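Local coordinates for hypothetical protein PH1320 (Pyrococcus horikoshii, PDB 2E87) that probably binds GTP as an OBG-type GTPase of the NOG1 family and is seen here holding GDP, its cellular role being unknown, at residues A[13-18]-A[140-144]; A[47-51]-A[109-113]; A[167-173]-A[215-221]. One frame throughout, in Å; residues are numbered along the deposited sequence.

Interaction 1: A[13-18]-A[140-144]; sequences TADELI and LRDID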
# COMPACT_ATOMS: atom_id res chain seq x y z
N THR A 13 21.18 9.81 1.64
CA THR A 13 21.01 11.26 1.46
C THR A 13 22.03 11.76 0.43
O THR A 13 23.01 11.07 0.13
CB THR A 13 21.22 12.06 2.78
OG1 THR A 13 22.58 11.95 3.21
CG2 THR A 13 20.31 11.52 3.87
N ALA A 14 21.79 12.95 -0.12
CA ALA A 14 22.72 13.49 -1.11
C ALA A 14 24.17 13.43 -0.58
O ALA A 14 25.07 12.96 -1.28
CB ALA A 14 22.33 14.93 -1.45
N ASP A 15 24.39 13.87 0.65
CA ASP A 15 25.73 13.84 1.23
C ASP A 15 26.33 12.45 1.34
O ASP A 15 27.51 12.24 1.02
CB ASP A 15 25.73 14.48 2.62
CG ASP A 15 25.47 15.96 2.58
OD1 ASP A 15 25.81 16.60 1.56
OD2 ASP A 15 24.94 16.49 3.59
N GLU A 16 25.53 11.49 1.79
CA GLU A 16 26.02 10.12 1.94
C GLU A 16 26.38 9.54 0.58
O GLU A 16 27.35 8.80 0.46
CB GLU A 16 24.97 9.23 2.63
CG GLU A 16 24.50 9.76 3.97
CD GLU A 16 23.28 9.01 4.55
OE1 GLU A 16 22.42 8.55 3.77
OE2 GLU A 16 23.19 8.91 5.80
N LEU A 17 25.61 9.88 -0.45
CA LEU A 17 25.89 9.36 -1.79
C LEU A 17 27.16 10.00 -2.32
O LEU A 17 27.99 9.35 -2.94
CB LEU A 17 24.75 9.65 -2.75
CG LEU A 17 24.11 8.47 -3.51
CD1 LEU A 17 23.62 8.99 -4.86
CD2 LEU A 17 25.11 7.35 -3.72
N ILE A 18 27.29 11.30 -2.07
CA ILE A 18 28.46 12.03 -2.53
C ILE A 18 29.70 11.41 -1.90
O ILE A 18 30.65 11.06 -2.59
CB ILE A 18 28.37 13.52 -2.12
CG1 ILE A 18 27.29 14.22 -2.93
CG2 ILE A 18 29.72 14.19 -2.32
CD1 ILE A 18 26.97 15.63 -2.44
N LEU A 140 22.84 16.03 -7.07
CA LEU A 140 22.33 15.27 -5.93
C LEU A 140 21.72 16.16 -4.87
O LEU A 140 20.75 15.77 -4.19
CB LEU A 140 23.44 14.41 -5.30
CG LEU A 140 23.99 13.31 -6.20
CD1 LEU A 140 25.11 12.53 -5.49
CD2 LEU A 140 22.81 12.39 -6.58
N ARG A 141 22.27 17.36 -4.69
CA ARG A 141 21.69 18.26 -3.71
C ARG A 141 20.37 18.80 -4.23
O ARG A 141 19.49 19.11 -3.45
CB ARG A 141 22.66 19.39 -3.33
CG ARG A 141 23.81 18.85 -2.51
CD ARG A 141 24.75 19.91 -1.99
NE ARG A 141 25.90 19.31 -1.32
CZ ARG A 141 27.16 19.40 -1.77
NH1 ARG A 141 27.41 20.07 -2.89
NH2 ARG A 141 28.15 18.84 -1.09
N ASP A 142 20.22 18.84 -5.55
CA ASP A 142 18.95 19.30 -6.11
C ASP A 142 17.82 18.35 -5.68
O ASP A 142 16.68 18.78 -5.49
CB ASP A 142 18.98 19.33 -7.64
CG ASP A 142 19.87 20.43 -8.20
OD1 ASP A 142 20.11 21.43 -7.50
OD2 ASP A 142 20.30 20.29 -9.37
N ILE A 143 18.13 17.05 -5.54
CA ILE A 143 17.11 16.08 -5.15
C ILE A 143 17.19 15.57 -3.71
O ILE A 143 16.46 14.65 -3.35
CB ILE A 143 17.10 14.82 -6.08
CG1 ILE A 143 18.39 14.03 -5.90
CG2 ILE A 143 16.93 15.23 -7.53
CD1 ILE A 143 18.33 12.66 -6.53
N ASP A 144 18.05 16.17 -2.89
CA ASP A 144 18.23 15.74 -1.49
C ASP A 144 16.90 15.71 -0.71
O ASP A 144 16.61 14.73 0.01
CB ASP A 144 19.23 16.65 -0.75
CG ASP A 144 19.72 16.04 0.57
OD1 ASP A 144 19.77 16.76 1.59
OD2 ASP A 144 20.08 14.84 0.58
O HOH W 1 22.24 15.24 2.38
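A14 and D144 form the polar centre of this contact in the N-terminal helical bundle, where helix 14-30 opens with a capping box. A14 N donates to D144 OD2 at 2.6 Å, meeting the oxygen nearly along its C-O axis with an N-H...O angle of 157°. The carboxylate is swung across to helix 14-30 because D144 CG lies opposite its own backbone N (chi1 -165°). Water 1 gives a second hydrogen bond to D144 OD2 and accepts from D15 N at 3.1 Å, so one oxygen serves A14 N directly and D15 N through the water, and the start of the helix probably favours its negative charge.

Beside this polar group, L140 leads an apolar patch. L140 CD1 is flanked by I18 CG1 at 3.8 Å and L17 CD1 at 3.9 Å, while the CB atoms of A14 and L140 meet. At the exposed margin, I18 CD1 lies over one face of the R141 guanidinium, offset toward its rim; D15 OD1 stands at the edge, 4.0 Å from R141 NE, a long salt bridge.

Further out, R148 pairs with D144 OD1, and V57 of helix 38-67 backs both L17 and L140. The capping box fixes the helix start: E16 N donates weakly to T13 OG1 at 3.3 Å, and T13 N reaches E16 OE1 at 2.8 Å from above the carboxylate plane, 36° out of it.

Interaction 2: A[47-51]-A[109-113]; sequences ELRVR and EERYV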
# COMPACT_ATOMS: atom_id res chain seq x y z
N GLU A 47 39.88 10.23 -15.67
CA GLU A 47 38.80 9.58 -16.41
C GLU A 47 38.20 8.48 -15.54
O GLU A 47 36.98 8.30 -15.50
CB GLU A 47 39.32 8.96 -17.70
CG GLU A 47 39.48 9.94 -18.83
CD GLU A 47 40.19 9.33 -20.03
OE1 GLU A 47 39.77 8.24 -20.50
OE2 GLU A 47 41.16 9.95 -20.49
N LEU A 48 39.07 7.73 -14.87
CA LEU A 48 38.61 6.64 -14.02
C LEU A 48 37.76 7.22 -12.90
O LEU A 48 36.72 6.67 -12.57
CB LEU A 48 39.79 5.87 -13.43
CG LEU A 48 39.42 4.78 -12.41
CD1 LEU A 48 38.54 3.70 -13.05
CD2 LEU A 48 40.68 4.17 -11.86
N ARG A 49 38.20 8.33 -12.31
CA ARG A 49 37.45 8.95 -11.24
C ARG A 49 36.07 9.37 -11.73
O ARG A 49 35.06 9.09 -11.07
CB ARG A 49 38.16 10.18 -10.69
CG ARG A 49 39.40 9.90 -9.89
CD ARG A 49 39.81 11.15 -9.12
NE ARG A 49 40.95 10.93 -8.23
CZ ARG A 49 42.20 10.85 -8.64
NH1 ARG A 49 42.49 11.00 -9.93
NH2 ARG A 49 43.17 10.60 -7.77
N VAL A 50 36.02 10.03 -12.88
CA VAL A 50 34.74 10.48 -13.41
C VAL A 50 33.78 9.32 -13.63
O VAL A 50 32.59 9.44 -13.36
CB VAL A 50 34.94 11.25 -14.73
CG1 VAL A 50 33.61 11.43 -15.43
CG2 VAL A 50 35.55 12.60 -14.44
N ARG A 51 34.29 8.19 -14.09
CA ARG A 51 33.44 7.03 -14.33
C ARG A 51 33.00 6.35 -13.05
O ARG A 51 31.87 5.87 -12.96
CB ARG A 51 34.15 5.99 -15.20
CG ARG A 51 34.51 6.46 -16.59
CD ARG A 51 34.51 5.28 -17.55
NE ARG A 51 35.12 5.62 -18.83
CZ ARG A 51 36.43 5.69 -19.04
NH1 ARG A 51 37.28 5.43 -18.05
NH2 ARG A 51 36.89 6.01 -20.24
N GLU A 109 28.77 12.50 -17.31
CA GLU A 109 29.89 11.59 -17.39
C GLU A 109 30.45 11.51 -18.80
O GLU A 109 31.64 11.70 -19.03
CB GLU A 109 29.48 10.18 -16.95
CG GLU A 109 30.52 9.13 -17.30
CD GLU A 109 30.07 7.71 -16.99
OE1 GLU A 109 28.86 7.48 -16.84
OE2 GLU A 109 30.93 6.82 -16.92
N GLU A 110 29.57 11.20 -19.75
CA GLU A 110 29.97 11.10 -21.14
C GLU A 110 30.57 12.42 -21.59
O GLU A 110 31.58 12.45 -22.28
CB GLU A 110 28.76 10.72 -21.99
CG GLU A 110 29.00 10.80 -23.48
CD GLU A 110 27.94 10.06 -24.27
OE1 GLU A 110 27.96 8.80 -24.27
OE2 GLU A 110 27.08 10.73 -24.88
N ARG A 111 29.95 13.53 -21.19
CA ARG A 111 30.46 14.84 -21.57
C ARG A 111 31.88 15.11 -21.04
O ARG A 111 32.75 15.52 -21.79
CB ARG A 111 29.50 15.94 -21.08
CG ARG A 111 30.17 17.31 -20.83
CD ARG A 111 29.80 18.36 -21.88
NE ARG A 111 28.35 18.54 -21.99
CZ ARG A 111 27.59 19.03 -21.02
NH1 ARG A 111 28.13 19.40 -19.86
NH2 ARG A 111 26.28 19.14 -21.20
N TYR A 112 32.10 14.87 -19.74
CA TYR A 112 33.41 15.13 -19.15
C TYR A 112 34.51 14.13 -19.51
O TYR A 112 35.66 14.52 -19.63
CB TYR A 112 33.27 15.25 -17.63
CG TYR A 112 32.78 16.63 -17.25
CD1 TYR A 112 33.68 17.67 -17.08
CD2 TYR A 112 31.42 16.91 -17.18
CE1 TYR A 112 33.25 18.96 -16.85
CE2 TYR A 112 30.97 18.20 -16.97
CZ TYR A 112 31.89 19.22 -16.81
OH TYR A 112 31.46 20.51 -16.63
N VAL A 113 34.16 12.86 -19.69
CA VAL A 113 35.17 11.89 -20.09
C VAL A 113 35.74 12.33 -21.45
O VAL A 113 36.95 12.31 -21.64
CB VAL A 113 34.58 10.46 -20.23
CG1 VAL A 113 35.54 9.57 -21.03
CG2 VAL A 113 34.37 9.84 -18.85
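V50 and V113 provide the close packing between helices 38-67 and 88-117, whose segments here run antiparallel at 175° with their axes 9.7 Å apart. V50 CG1 meets V113 CG2 at 3.8 Å, the two branched side chains leaning across each other at a slant. The same methyl also rests on the backbone of the opposite helix, 4.1 Å from E109 O, and reaches the CB of Y112. It can do all this because the chi1 of V50 (167°) sets CG1 opposite its backbone N, in the direction of helix 88-117. F132 of helix 122-142 and I116 pack on V50 as well and help to close this side. Y112 offers the contact little more than its CB: its ring turns off from helix 38-67, and its OH is hydrogen-bonded to R135 NE.

The other side, where R51 is exposed, is held more loosely. The R51 and E109 side chains cross at about a right angle, but they meet through the aliphatic part of the arginine, E109 OE2 lying 3.6 Å from R51 CG. The opposite charges are not in contact, since R51 NE is 4.8 Å from E109 OE2. E109 has its stronger polar partners outside the pair: its OE1 bonds to S54 OG and forms a salt bridge with R106. The R51 guanidinium instead has V113 CG2 over one face, while its NH2 stands 3.9 Å from V113 CG1. Back along its own helix, the NH2 makes a long salt bridge to E47 OE1, 3.7 Å away. The two segments thus share van der Waals contacts but no hydrogen bond, an apolar seam bordered by charged chains, as expected of neighbouring antiparallel helices in the bundle of the NOG1 N-terminal domain.

Interaction 3: A[167-173]-A[215-221]; sequences IPTVVIA and RYQIIDT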
# COMPACT_ATOMS: atom_id res chain seq x y z
N ILE A 167 -8.40 -13.03 -2.70
CA ILE A 167 -9.61 -13.75 -2.32
C ILE A 167 -10.79 -12.87 -1.92
O ILE A 167 -10.62 -11.75 -1.41
CB ILE A 167 -9.30 -14.74 -1.20
CG1 ILE A 167 -9.01 -14.00 0.10
CG2 ILE A 167 -8.09 -15.60 -1.60
CD1 ILE A 167 -8.97 -14.91 1.30
N PRO A 168 -12.02 -13.38 -2.12
CA PRO A 168 -13.21 -12.59 -1.76
C PRO A 168 -13.15 -12.14 -0.30
O PRO A 168 -12.78 -12.91 0.59
CB PRO A 168 -14.37 -13.57 -2.01
CG PRO A 168 -13.77 -14.63 -2.95
CD PRO A 168 -12.37 -14.78 -2.41
N THR A 169 -13.49 -10.89 -0.06
CA THR A 169 -13.48 -10.38 1.31
C THR A 169 -14.84 -9.87 1.75
O THR A 169 -15.56 -9.23 0.98
CB THR A 169 -12.45 -9.22 1.49
OG1 THR A 169 -11.12 -9.71 1.30
CG2 THR A 169 -12.52 -8.64 2.91
N VAL A 170 -15.18 -10.19 2.99
CA VAL A 170 -16.42 -9.72 3.60
C VAL A 170 -16.02 -8.61 4.57
O VAL A 170 -15.10 -8.77 5.38
CB VAL A 170 -17.14 -10.82 4.40
CG1 VAL A 170 -18.37 -10.23 5.07
CG2 VAL A 170 -17.54 -11.97 3.49
N VAL A 171 -16.71 -7.48 4.47
CA VAL A 171 -16.46 -6.32 5.33
C VAL A 171 -17.66 -6.14 6.27
O VAL A 171 -18.78 -5.91 5.82
CB VAL A 171 -16.27 -5.03 4.46
CG1 VAL A 171 -16.06 -3.83 5.34
CG2 VAL A 171 -15.08 -5.20 3.52
N ILE A 172 -17.40 -6.25 7.57
CA ILE A 172 -18.44 -6.12 8.59
C ILE A 172 -18.53 -4.68 9.14
O ILE A 172 -17.55 -4.16 9.68
CB ILE A 172 -18.18 -7.12 9.76
CG1 ILE A 172 -18.14 -8.54 9.22
CG2 ILE A 172 -19.29 -7.01 10.82
CD1 ILE A 172 -17.66 -9.58 10.24
N ALA A 173 -19.71 -4.07 8.99
CA ALA A 173 -19.95 -2.69 9.44
C ALA A 173 -21.03 -2.57 10.53
O ALA A 173 -21.73 -3.53 10.86
CB ALA A 173 -20.34 -1.83 8.23
N ARG A 215 -11.03 -19.95 0.08
CA ARG A 215 -10.86 -19.17 1.29
C ARG A 215 -11.64 -17.87 1.18
O ARG A 215 -11.73 -17.27 0.10
CB ARG A 215 -9.37 -18.90 1.51
CG ARG A 215 -8.58 -20.18 1.77
CD ARG A 215 -7.12 -20.04 1.33
NE ARG A 215 -6.19 -20.02 2.45
CZ ARG A 215 -5.95 -21.06 3.25
NH1 ARG A 215 -6.57 -22.21 3.04
NH2 ARG A 215 -5.08 -20.95 4.24
N TYR A 216 -12.23 -17.46 2.30
CA TYR A 216 -12.98 -16.21 2.35
C TYR A 216 -12.40 -15.36 3.45
O TYR A 216 -12.24 -15.81 4.58
CB TYR A 216 -14.46 -16.46 2.65
CG TYR A 216 -15.14 -17.24 1.57
CD1 TYR A 216 -15.12 -18.63 1.58
CD2 TYR A 216 -15.76 -16.59 0.50
CE1 TYR A 216 -15.70 -19.36 0.55
CE2 TYR A 216 -16.34 -17.31 -0.52
CZ TYR A 216 -16.30 -18.70 -0.49
OH TYR A 216 -16.86 -19.44 -1.51
N GLN A 217 -12.06 -14.12 3.11
CA GLN A 217 -11.49 -13.22 4.09
C GLN A 217 -12.60 -12.40 4.80
O GLN A 217 -13.54 -11.93 4.17
CB GLN A 217 -10.49 -12.28 3.40
CG GLN A 217 -9.66 -11.48 4.37
CD GLN A 217 -8.62 -10.62 3.69
OE1 GLN A 217 -8.94 -9.77 2.85
NE2 GLN A 217 -7.36 -10.84 4.04
N ILE A 218 -12.47 -12.25 6.11
CA ILE A 218 -13.44 -11.49 6.90
C ILE A 218 -12.73 -10.39 7.69
O ILE A 218 -11.76 -10.67 8.38
CB ILE A 218 -14.18 -12.38 7.95
CG1 ILE A 218 -14.57 -13.75 7.36
CG2 ILE A 218 -15.42 -11.66 8.44
CD1 ILE A 218 -15.56 -13.68 6.21
N ILE A 219 -13.21 -9.15 7.58
CA ILE A 219 -12.63 -8.05 8.35
C ILE A 219 -13.74 -7.22 8.97
O ILE A 219 -14.85 -7.16 8.45
CB ILE A 219 -11.77 -7.08 7.49
CG1 ILE A 219 -12.66 -6.33 6.50
CG2 ILE A 219 -10.70 -7.84 6.74
CD1 ILE A 219 -11.93 -5.25 5.73
N ASP A 220 -13.45 -6.60 10.11
CA ASP A 220 -14.44 -5.71 10.72
C ASP A 220 -13.91 -4.28 10.55
O ASP A 220 -12.74 -4.08 10.18
CB ASP A 220 -14.72 -6.05 12.19
CG ASP A 220 -13.50 -6.02 13.06
OD1 ASP A 220 -12.37 -5.79 12.57
OD2 ASP A 220 -13.68 -6.25 14.28
N THR A 221 -14.75 -3.29 10.81
CA THR A 221 -14.33 -1.93 10.57
C THR A 221 -14.38 -0.94 11.72
O THR A 221 -14.78 0.21 11.55
CB THR A 221 -15.15 -1.38 9.41
OG1 THR A 221 -16.54 -1.47 9.73
CG2 THR A 221 -14.88 -2.19 8.15
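Q217, I172 and I167 bury the most surface where strands 169-173 and 214-220 run in parallel. The backbone of Q217 bonds on both sides of T169: its N donates to P168 O at 2.9 Å and its O accepts from V170 N at 2.7 Å. I167 CD1 closes this end, crossing the Q217 side chain to touch its CB at 3.7 Å. The ladder continues: I219 N to V170 O, I172 N to I219 O.

I172 CD1 packs against I218 CG2 at 3.5 Å, on the sheet face covered by K180 and L184 of helix 180-187. The I172 carbonyl oxygen accepts from T221 OG1 at 2.9 Å, the donor tilted 25° from the carbonyl plane, and weakly from T221 N. With chi1 at 58°, OG1 sits between T221's backbone N and carbonyl carbon, and CG2 is left against V171 CG1. Losing this hydroxyl and methyl to an alanine here would probably leave I172 O just the weak backbone bond from segment 215-221 and a gap beside V171.

Such pairing is characteristic of the P-loop GTPase fold: strand 169-173 leads into the GDP-binding P-loop, while D220 and T221 begin a sequence that fits the G3 (DxxG) motif.

In the fold
Interactions 1 and 2 belong to the same all-helical N-terminal domain, with centres about 19 Å apart, and interaction 2 is nested along the chain within the loop closed by interaction 1. Helix 38-67 joins them: it packs directly in interaction 2 and backs the leucines of interaction 1. Interaction 3 lies about 44 Å and 57 Å from their centres, beyond the chain's centre, in the G domain. It is the most deeply buried and is stitched by backbone hydrogen bonds within a sheet, near GDP. The helical contacts, away from the nucleotide, rely on side chains: interaction 1 mixes helix capping with leucine packing, whereas interaction 2 joins valines beside a charged, partly exposed margin.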